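Long-range contacts in uncharacterized protein MJ0764 (Methanocaldococcus jannaschii, PDB 2B8M), which is of unknown function but folds as an RmlC-like cupin, a double-stranded beta-helix: residues H31-R36 with I93-V98; E57-L62 with Q87-D92. One frame throughout, in Å; residues are numbered along the deposited sequence.

Interaction 1. Residues H31-R36 with I93-V98; sequences HIVLPR and ILEFFV
Ile93 and Pro35 begin an antiparallel ladder that runs to Phe97 and His31, joining two neighbouring strands in one sheet of the cupin double-stranded beta-helix; the segment axes lie 4.7 Å apart, their directions at 168°. Ile93 shares its face with Val33, and its CG2 branch meets Val33 CG1 at 3.7 Å, while its CD1 comes within 4.1 Å of Pro35 CA. Leu94 forms a hydrogen-bonded pair with Leu34: Leu34 N gives to Leu94 O at 2.7 Å, and Leu94 N returns a bond to Leu34 O. Both side chains share a face with Ile32 and Phe96; on it Leu34 and Phe96 pack on Ile86 of the other sheet. Glu95, on the face of His31 and Val33, is stretched out (chi2 177°), which carries its carboxylate past Val33 CG2 to the imidazole. There His31 NE2 donates nearly within its ring plane to the anti side of Glu95 OE2, 2.6 Å away, and ND1 is held by Glu19, so both ring nitrogens are bonded. Phe96 pairs with Ile32, Ile32 N giving to Phe96 O and Phe96 N to Ile32 O, both at 2.9 Å. With CG set between backbone N and carbonyl carbon (chi1 57°), its ring lies against Ile32, whose CB stands over one face in a CH-pi contact, 3.9 Å from the ring centroid, while Leu34 CD1 comes to the edge. Phe97 returns to the His31 side; His31 CD2 sits above one face of its ring, near the rim, and Phe9 meets the same ring edge-to-face. Beyond it, Val98 CG2 touches Ile32 CD1 at 3.8 Å.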
loop_
_atom_site.group_PDB
_atom_site.type_symbol
_atom_site.label_atom_id
_atom_site.label_comp_id
_atom_site.label_asym_id
_atom_site.label_seq_id
_atom_site.Cartn_x
_atom_site.Cartn_y
_atom_site.Cartn_z
ATOM N N HIS A 31 -1.216 8.460 1.748
ATOM C CA HIS A 31 -1.684 8.563 0.393
ATOM C C HIS A 31 -1.322 9.945 -0.127
ATOM O O HIS A 31 -1.635 10.950 0.497
ATOM C CB HIS A 31 -3.167 8.344 0.359
ATOM C CG HIS A 31 -3.786 8.620 -0.976
ATOM N ND1 HIS A 31 -4.673 9.647 -1.166
ATOM C CD2 HIS A 31 -3.626 8.024 -2.178
ATOM C CE1 HIS A 31 -5.063 9.654 -2.431
ATOM N NE2 HIS A 31 -4.456 8.668 -3.061
ATOM N N ILE A 32 -0.633 9.983 -1.251
ATOM C CA ILE A 32 -0.138 11.244 -1.797
ATOM C C ILE A 32 -0.570 11.413 -3.271
ATOM O O ILE A 32 -0.473 10.487 -4.064
ATOM C CB ILE A 32 1.398 11.382 -1.676
ATOM C CG1 ILE A 32 1.798 11.258 -0.188
ATOM C CG2 ILE A 32 1.861 12.710 -2.237
ATOM C CD1 ILE A 32 3.210 11.210 0.066
ATOM N N VAL A 33 -1.070 12.609 -3.573
ATOM C CA VAL A 33 -1.302 13.057 -4.919
ATOM C C VAL A 33 -0.516 14.309 -5.176
ATOM O O VAL A 33 -0.626 15.300 -4.421
ATOM C CB VAL A 33 -2.810 13.297 -5.192
ATOM C CG1 VAL A 33 -3.051 13.696 -6.650
ATOM C CG2 VAL A 33 -3.570 12.056 -4.836
ATOM N N LEU A 34 0.277 14.268 -6.252
ATOM C CA LEU A 34 1.045 15.425 -6.690
ATOM C C LEU A 34 0.670 15.726 -8.092
ATOM O O LEU A 34 0.964 14.947 -9.016
ATOM C CB LEU A 34 2.562 15.141 -6.624
ATOM C CG LEU A 34 3.133 14.835 -5.241
ATOM C CD1 LEU A 34 4.611 14.574 -5.395
ATOM C CD2 LEU A 34 2.884 15.996 -4.277
ATOM N N PRO A 35 -0.005 16.855 -8.290
ATOM C CA PRO A 35 -0.142 17.387 -9.628
ATOM C C PRO A 35 1.208 17.712 -10.284
ATOM O O PRO A 35 2.237 17.858 -9.603
ATOM C CB PRO A 35 -0.935 18.686 -9.409
ATOM C CG PRO A 35 -1.654 18.463 -8.131
ATOM C CD PRO A 35 -0.710 17.668 -7.285
ATOM N N ARG A 36 1.202 17.827 -11.608
ATOM C CA ARG A 36 2.415 18.203 -12.319
ATOM C C ARG A 36 3.016 19.464 -11.725
ATOM O O ARG A 36 2.324 20.461 -11.545
ATOM C CB ARG A 36 2.174 18.456 -13.814
ATOM C CG ARG A 36 3.455 18.424 -14.606
ATOM C CD ARG A 36 3.239 18.834 -16.057
ATOM N NE ARG A 36 2.384 17.885 -16.757
ATOM C CZ ARG A 36 2.810 16.887 -17.517
ATOM N NH1 ARG A 36 4.091 16.642 -17.683
ATOM N NH2 ARG A 36 1.937 16.112 -18.112
ATOM N N ILE A 93 -0.858 13.924 -13.139
ATOM C CA ILE A 93 -1.187 13.569 -11.780
ATOM C C ILE A 93 -0.387 12.330 -11.370
ATOM O O ILE A 93 -0.485 11.267 -12.008
ATOM C CB ILE A 93 -2.695 13.228 -11.609
ATOM C CG1 ILE A 93 -3.605 14.429 -11.885
ATOM C CG2 ILE A 93 -2.971 12.670 -10.227
ATOM C CD1 ILE A 93 -3.569 15.510 -10.790
ATOM N N LEU A 94 0.351 12.440 -10.265
ATOM C CA LEU A 94 1.075 11.313 -9.712
ATOM C C LEU A 94 0.386 10.986 -8.430
ATOM O O LEU A 94 0.205 11.882 -7.603
ATOM C CB LEU A 94 2.496 11.694 -9.345
ATOM C CG LEU A 94 3.406 10.826 -8.452
ATOM C CD1 LEU A 94 3.629 9.428 -9.031
ATOM C CD2 LEU A 94 4.709 11.473 -8.294
ATOM N N GLU A 95 0.021 9.724 -8.285
ATOM C CA GLU A 95 -0.663 9.220 -7.117
ATOM C C GLU A 95 0.061 7.978 -6.605
ATOM O O GLU A 95 0.290 7.034 -7.360
ATOM C CB GLU A 95 -2.131 8.905 -7.443
ATOM C CG GLU A 95 -2.913 8.577 -6.215
ATOM C CD GLU A 95 -4.377 8.319 -6.476
ATOM O OE1 GLU A 95 -4.787 8.412 -7.647
ATOM O OE2 GLU A 95 -5.117 8.008 -5.509
ATOM N N PHE A 96 0.398 7.975 -5.318
ATOM C CA PHE A 96 1.085 6.822 -4.700
ATOM C C PHE A 96 0.690 6.644 -3.245
ATOM O O PHE A 96 0.196 7.586 -2.608
ATOM C CB PHE A 96 2.605 6.871 -4.876
ATOM C CG PHE A 96 3.242 8.083 -4.342
ATOM C CD1 PHE A 96 3.156 9.273 -5.024
ATOM C CD2 PHE A 96 3.941 8.052 -3.151
ATOM C CE1 PHE A 96 3.774 10.434 -4.518
ATOM C CE2 PHE A 96 4.538 9.177 -2.630
ATOM C CZ PHE A 96 4.442 10.385 -3.306
ATOM N N PHE A 97 0.903 5.438 -2.740
ATOM C CA PHE A 97 0.904 5.185 -1.319
ATOM C C PHE A 97 2.311 5.029 -0.811
ATOM O O PHE A 97 3.177 4.532 -1.519
ATOM C CB PHE A 97 0.093 3.942 -0.966
ATOM C CG PHE A 97 -1.352 4.073 -1.345
ATOM C CD1 PHE A 97 -1.790 3.733 -2.623
ATOM C CD2 PHE A 97 -2.267 4.574 -0.426
ATOM C CE1 PHE A 97 -3.110 3.907 -2.947
ATOM C CE2 PHE A 97 -3.590 4.720 -0.755
ATOM C CZ PHE A 97 -4.009 4.402 -2.004
ATOM N N VAL A 98 2.494 5.432 0.437
ATOM C CA VAL A 98 3.752 5.295 1.132
ATOM C C VAL A 98 3.504 4.327 2.272
ATOM O O VAL A 98 2.609 4.552 3.063
ATOM C CB VAL A 98 4.225 6.626 1.724
ATOM C CG1 VAL A 98 5.496 6.459 2.477
ATOM C CG2 VAL A 98 4.416 7.675 0.634
#

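Interaction 2. Residues E57-L62 with Q87-D92; sequences EMTLTL and QNINSD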
loop_
_atom_site.group_PDB
_atom_site.type_symbol
_atom_site.label_atom_id
_atom_site.label_comp_id
_atom_site.label_asym_id
_atom_site.label_seq_id
_atom_site.Cartn_x
_atom_site.Cartn_y
_atom_site.Cartn_z
ATOM N N GLU A 57 3.688 9.355 -13.095
ATOM C CA GLU A 57 5.106 9.074 -13.135
ATOM C C GLU A 57 5.809 9.880 -12.063
ATOM O O GLU A 57 5.608 11.097 -11.953
ATOM C CB GLU A 57 5.656 9.449 -14.506
ATOM C CG GLU A 57 7.159 9.183 -14.697
ATOM C CD GLU A 57 7.592 9.410 -16.137
ATOM O OE1 GLU A 57 6.779 9.131 -17.047
ATOM O OE2 GLU A 57 8.722 9.883 -16.357
HETATM N N MSE A 58 6.635 9.182 -11.280
HETATM C CA MSE A 58 7.393 9.774 -10.209
HETATM C C MSE A 58 8.817 9.943 -10.656
HETATM O O MSE A 58 9.357 9.058 -11.278
HETATM C CB MSE A 58 7.392 8.826 -9.006
HETATM C CG MSE A 58 8.314 9.272 -7.900
HETATM SE SE MSE A 58 8.378 7.950 -6.473
HETATM C CE MSE A 58 6.430 8.073 -5.890
ATOM N N THR A 59 9.422 11.075 -10.307
ATOM C CA THR A 59 10.838 11.279 -10.457
ATOM C C THR A 59 11.408 11.240 -9.046
ATOM O O THR A 59 11.093 12.083 -8.189
ATOM C CB THR A 59 11.117 12.603 -11.196
ATOM O OG1 THR A 59 10.531 12.538 -12.488
ATOM C CG2 THR A 59 12.596 12.835 -11.372
ATOM N N LEU A 60 12.240 10.235 -8.809
ATOM C CA LEU A 60 12.795 9.930 -7.498
ATOM C C LEU A 60 14.311 10.106 -7.535
ATOM O O LEU A 60 15.003 9.480 -8.309
ATOM C CB LEU A 60 12.478 8.472 -7.157
ATOM C CG LEU A 60 12.989 8.019 -5.796
ATOM C CD1 LEU A 60 12.277 8.762 -4.688
ATOM C CD2 LEU A 60 12.802 6.512 -5.643
ATOM N N THR A 61 14.827 11.032 -6.743
ATOM C CA THR A 61 16.250 11.236 -6.622
ATOM C C THR A 61 16.682 10.788 -5.240
ATOM O O THR A 61 16.209 11.315 -4.230
ATOM C CB THR A 61 16.666 12.718 -6.879
ATOM O OG1 THR A 61 16.065 13.177 -8.110
ATOM C CG2 THR A 61 18.142 12.816 -7.030
ATOM N N LEU A 62 17.599 9.818 -5.215
ATOM C CA LEU A 62 18.125 9.279 -4.005
ATOM C C LEU A 62 19.605 9.592 -3.920
ATOM O O LEU A 62 20.373 9.381 -4.883
ATOM C CB LEU A 62 17.928 7.767 -3.923
ATOM C CG LEU A 62 16.511 7.228 -3.987
ATOM C CD1 LEU A 62 16.570 5.727 -3.775
ATOM C CD2 LEU A 62 15.605 7.872 -2.956
ATOM N N GLN A 87 9.382 13.991 -6.861
ATOM C CA GLN A 87 8.830 15.037 -7.711
ATOM C C GLN A 87 7.888 14.454 -8.752
ATOM O O GLN A 87 8.057 13.312 -9.184
ATOM C CB GLN A 87 9.938 15.769 -8.461
ATOM C CG GLN A 87 11.029 16.393 -7.629
ATOM C CD GLN A 87 12.094 16.924 -8.532
ATOM O OE1 GLN A 87 12.208 18.147 -8.761
ATOM N NE2 GLN A 87 12.875 16.019 -9.090
ATOM N N ASN A 88 6.848 15.217 -9.113
ATOM C CA ASN A 88 6.122 14.964 -10.323
ATOM C C ASN A 88 6.433 15.984 -11.380
ATOM O O ASN A 88 5.911 17.102 -11.390
ATOM C CB ASN A 88 4.614 14.897 -10.092
ATOM C CG ASN A 88 3.836 14.552 -11.367
ATOM O OD1 ASN A 88 4.406 14.106 -12.371
ATOM N ND2 ASN A 88 2.554 14.814 -11.349
ATOM N N ILE A 89 7.300 15.581 -12.288
ATOM C CA ILE A 89 7.682 16.408 -13.420
ATOM C C ILE A 89 6.921 16.001 -14.688
ATOM O O ILE A 89 6.528 16.851 -15.487
ATOM C CB ILE A 89 9.178 16.274 -13.667
ATOM C CG1 ILE A 89 9.950 16.702 -12.419
ATOM C CG2 ILE A 89 9.610 17.104 -14.873
ATOM C CD1 ILE A 89 11.440 16.538 -12.546
ATOM N N ASN A 90 6.737 14.705 -14.871
ATOM C CA ASN A 90 6.424 14.151 -16.179
ATOM C C ASN A 90 4.997 13.654 -16.349
ATOM O O ASN A 90 4.701 13.060 -17.376
ATOM C CB ASN A 90 7.396 12.996 -16.485
ATOM C CG ASN A 90 8.852 13.469 -16.594
ATOM O OD1 ASN A 90 9.123 14.566 -17.040
ATOM N ND2 ASN A 90 9.776 12.640 -16.125
ATOM N N SER A 91 4.103 13.888 -15.383
ATOM C CA SER A 91 2.727 13.415 -15.501
ATOM C C SER A 91 1.758 14.458 -14.967
ATOM O O SER A 91 2.146 15.320 -14.174
ATOM C CB SER A 91 2.513 12.088 -14.772
ATOM O OG SER A 91 2.674 12.196 -13.361
ATOM N N ASP A 92 0.523 14.401 -15.448
ATOM C CA ASP A 92 -0.496 15.356 -15.034
ATOM C C ASP A 92 -0.766 15.181 -13.553
ATOM O O ASP A 92 -0.902 16.163 -12.811
ATOM C CB ASP A 92 -1.793 15.168 -15.838
ATOM C CG ASP A 92 -1.702 15.728 -17.253
ATOM O OD1 ASP A 92 -0.785 16.527 -17.537
ATOM O OD2 ASP A 92 -2.548 15.340 -18.091
HETATM O O HOH W 1 7.593 12.768 -12.859
HETATM O O HOH W 2 13.357 13.869 -7.776
#
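Thr59 and Gln87 form the one beta bridge between 57-62 and 87-92, an antiparallel hydrogen-bonded pair: Thr59 N donates to Gln87 O and Gln87 N to Thr59 O, both at 2.9 Å. Side-chain bonds take over where the chain leaves this register. Ser91 OG accepts from Glu57 N at 3.0 Å and gives its own hydrogen to Asn88 OD1. That oxygen also receives Ser91 N on a lone pair, an Asx motif that ties the turn together. Asn90 ND2 reaches Glu57 OE2 at 3.0 Å from above the carboxylate plane, through a bent bond (142°), whereas Glu57 OE1 is salt-bridged to Lys71. Two waters bridge the segments. One donates to Glu57 O and Thr59 OG1, which is also hydrogen-bonded to Asn69 OD1, and accepts from Asn90 N; the other takes a hydrogen from Gln87 NE2 at 2.6 Å, donates to Thr59 O and binds Thr61 OG1. Apolar contact is slight, Ile89 CD1 meeting Thr59 CG2 at 4.1 Å. The contact thus fastens the loop between strands 83-87 and 93-100 to strand 57-62, whose backbone also pairs with strand 68-71, while the selenomethionine Met58 points away from the loop and packs on Leu94 and Phe96 of strand 93-100.

From the N terminus, the chain first passes through 31-36, whose partner 93-98 arrives only after 56 intervening residues, so interaction 1 closes the wider loop. Interaction 2 is nested inside it: 57-62 and 87-92 close a loop of 24 residues, and 87-92 runs directly into 93-98. Interaction 1 joins strands of the five-stranded sheet; interaction 2 belongs to the four-stranded sheet and the turn by which the chain crosses back. Their centres lie about 10 Å apart, and the two meet directly: Arg36 NH2 forms a salt bridge with Asp92 OD1 at 2.8 Å, and Asn88 ND2 probably donates to Leu34 O, connecting the turn to the end of strand 28-35.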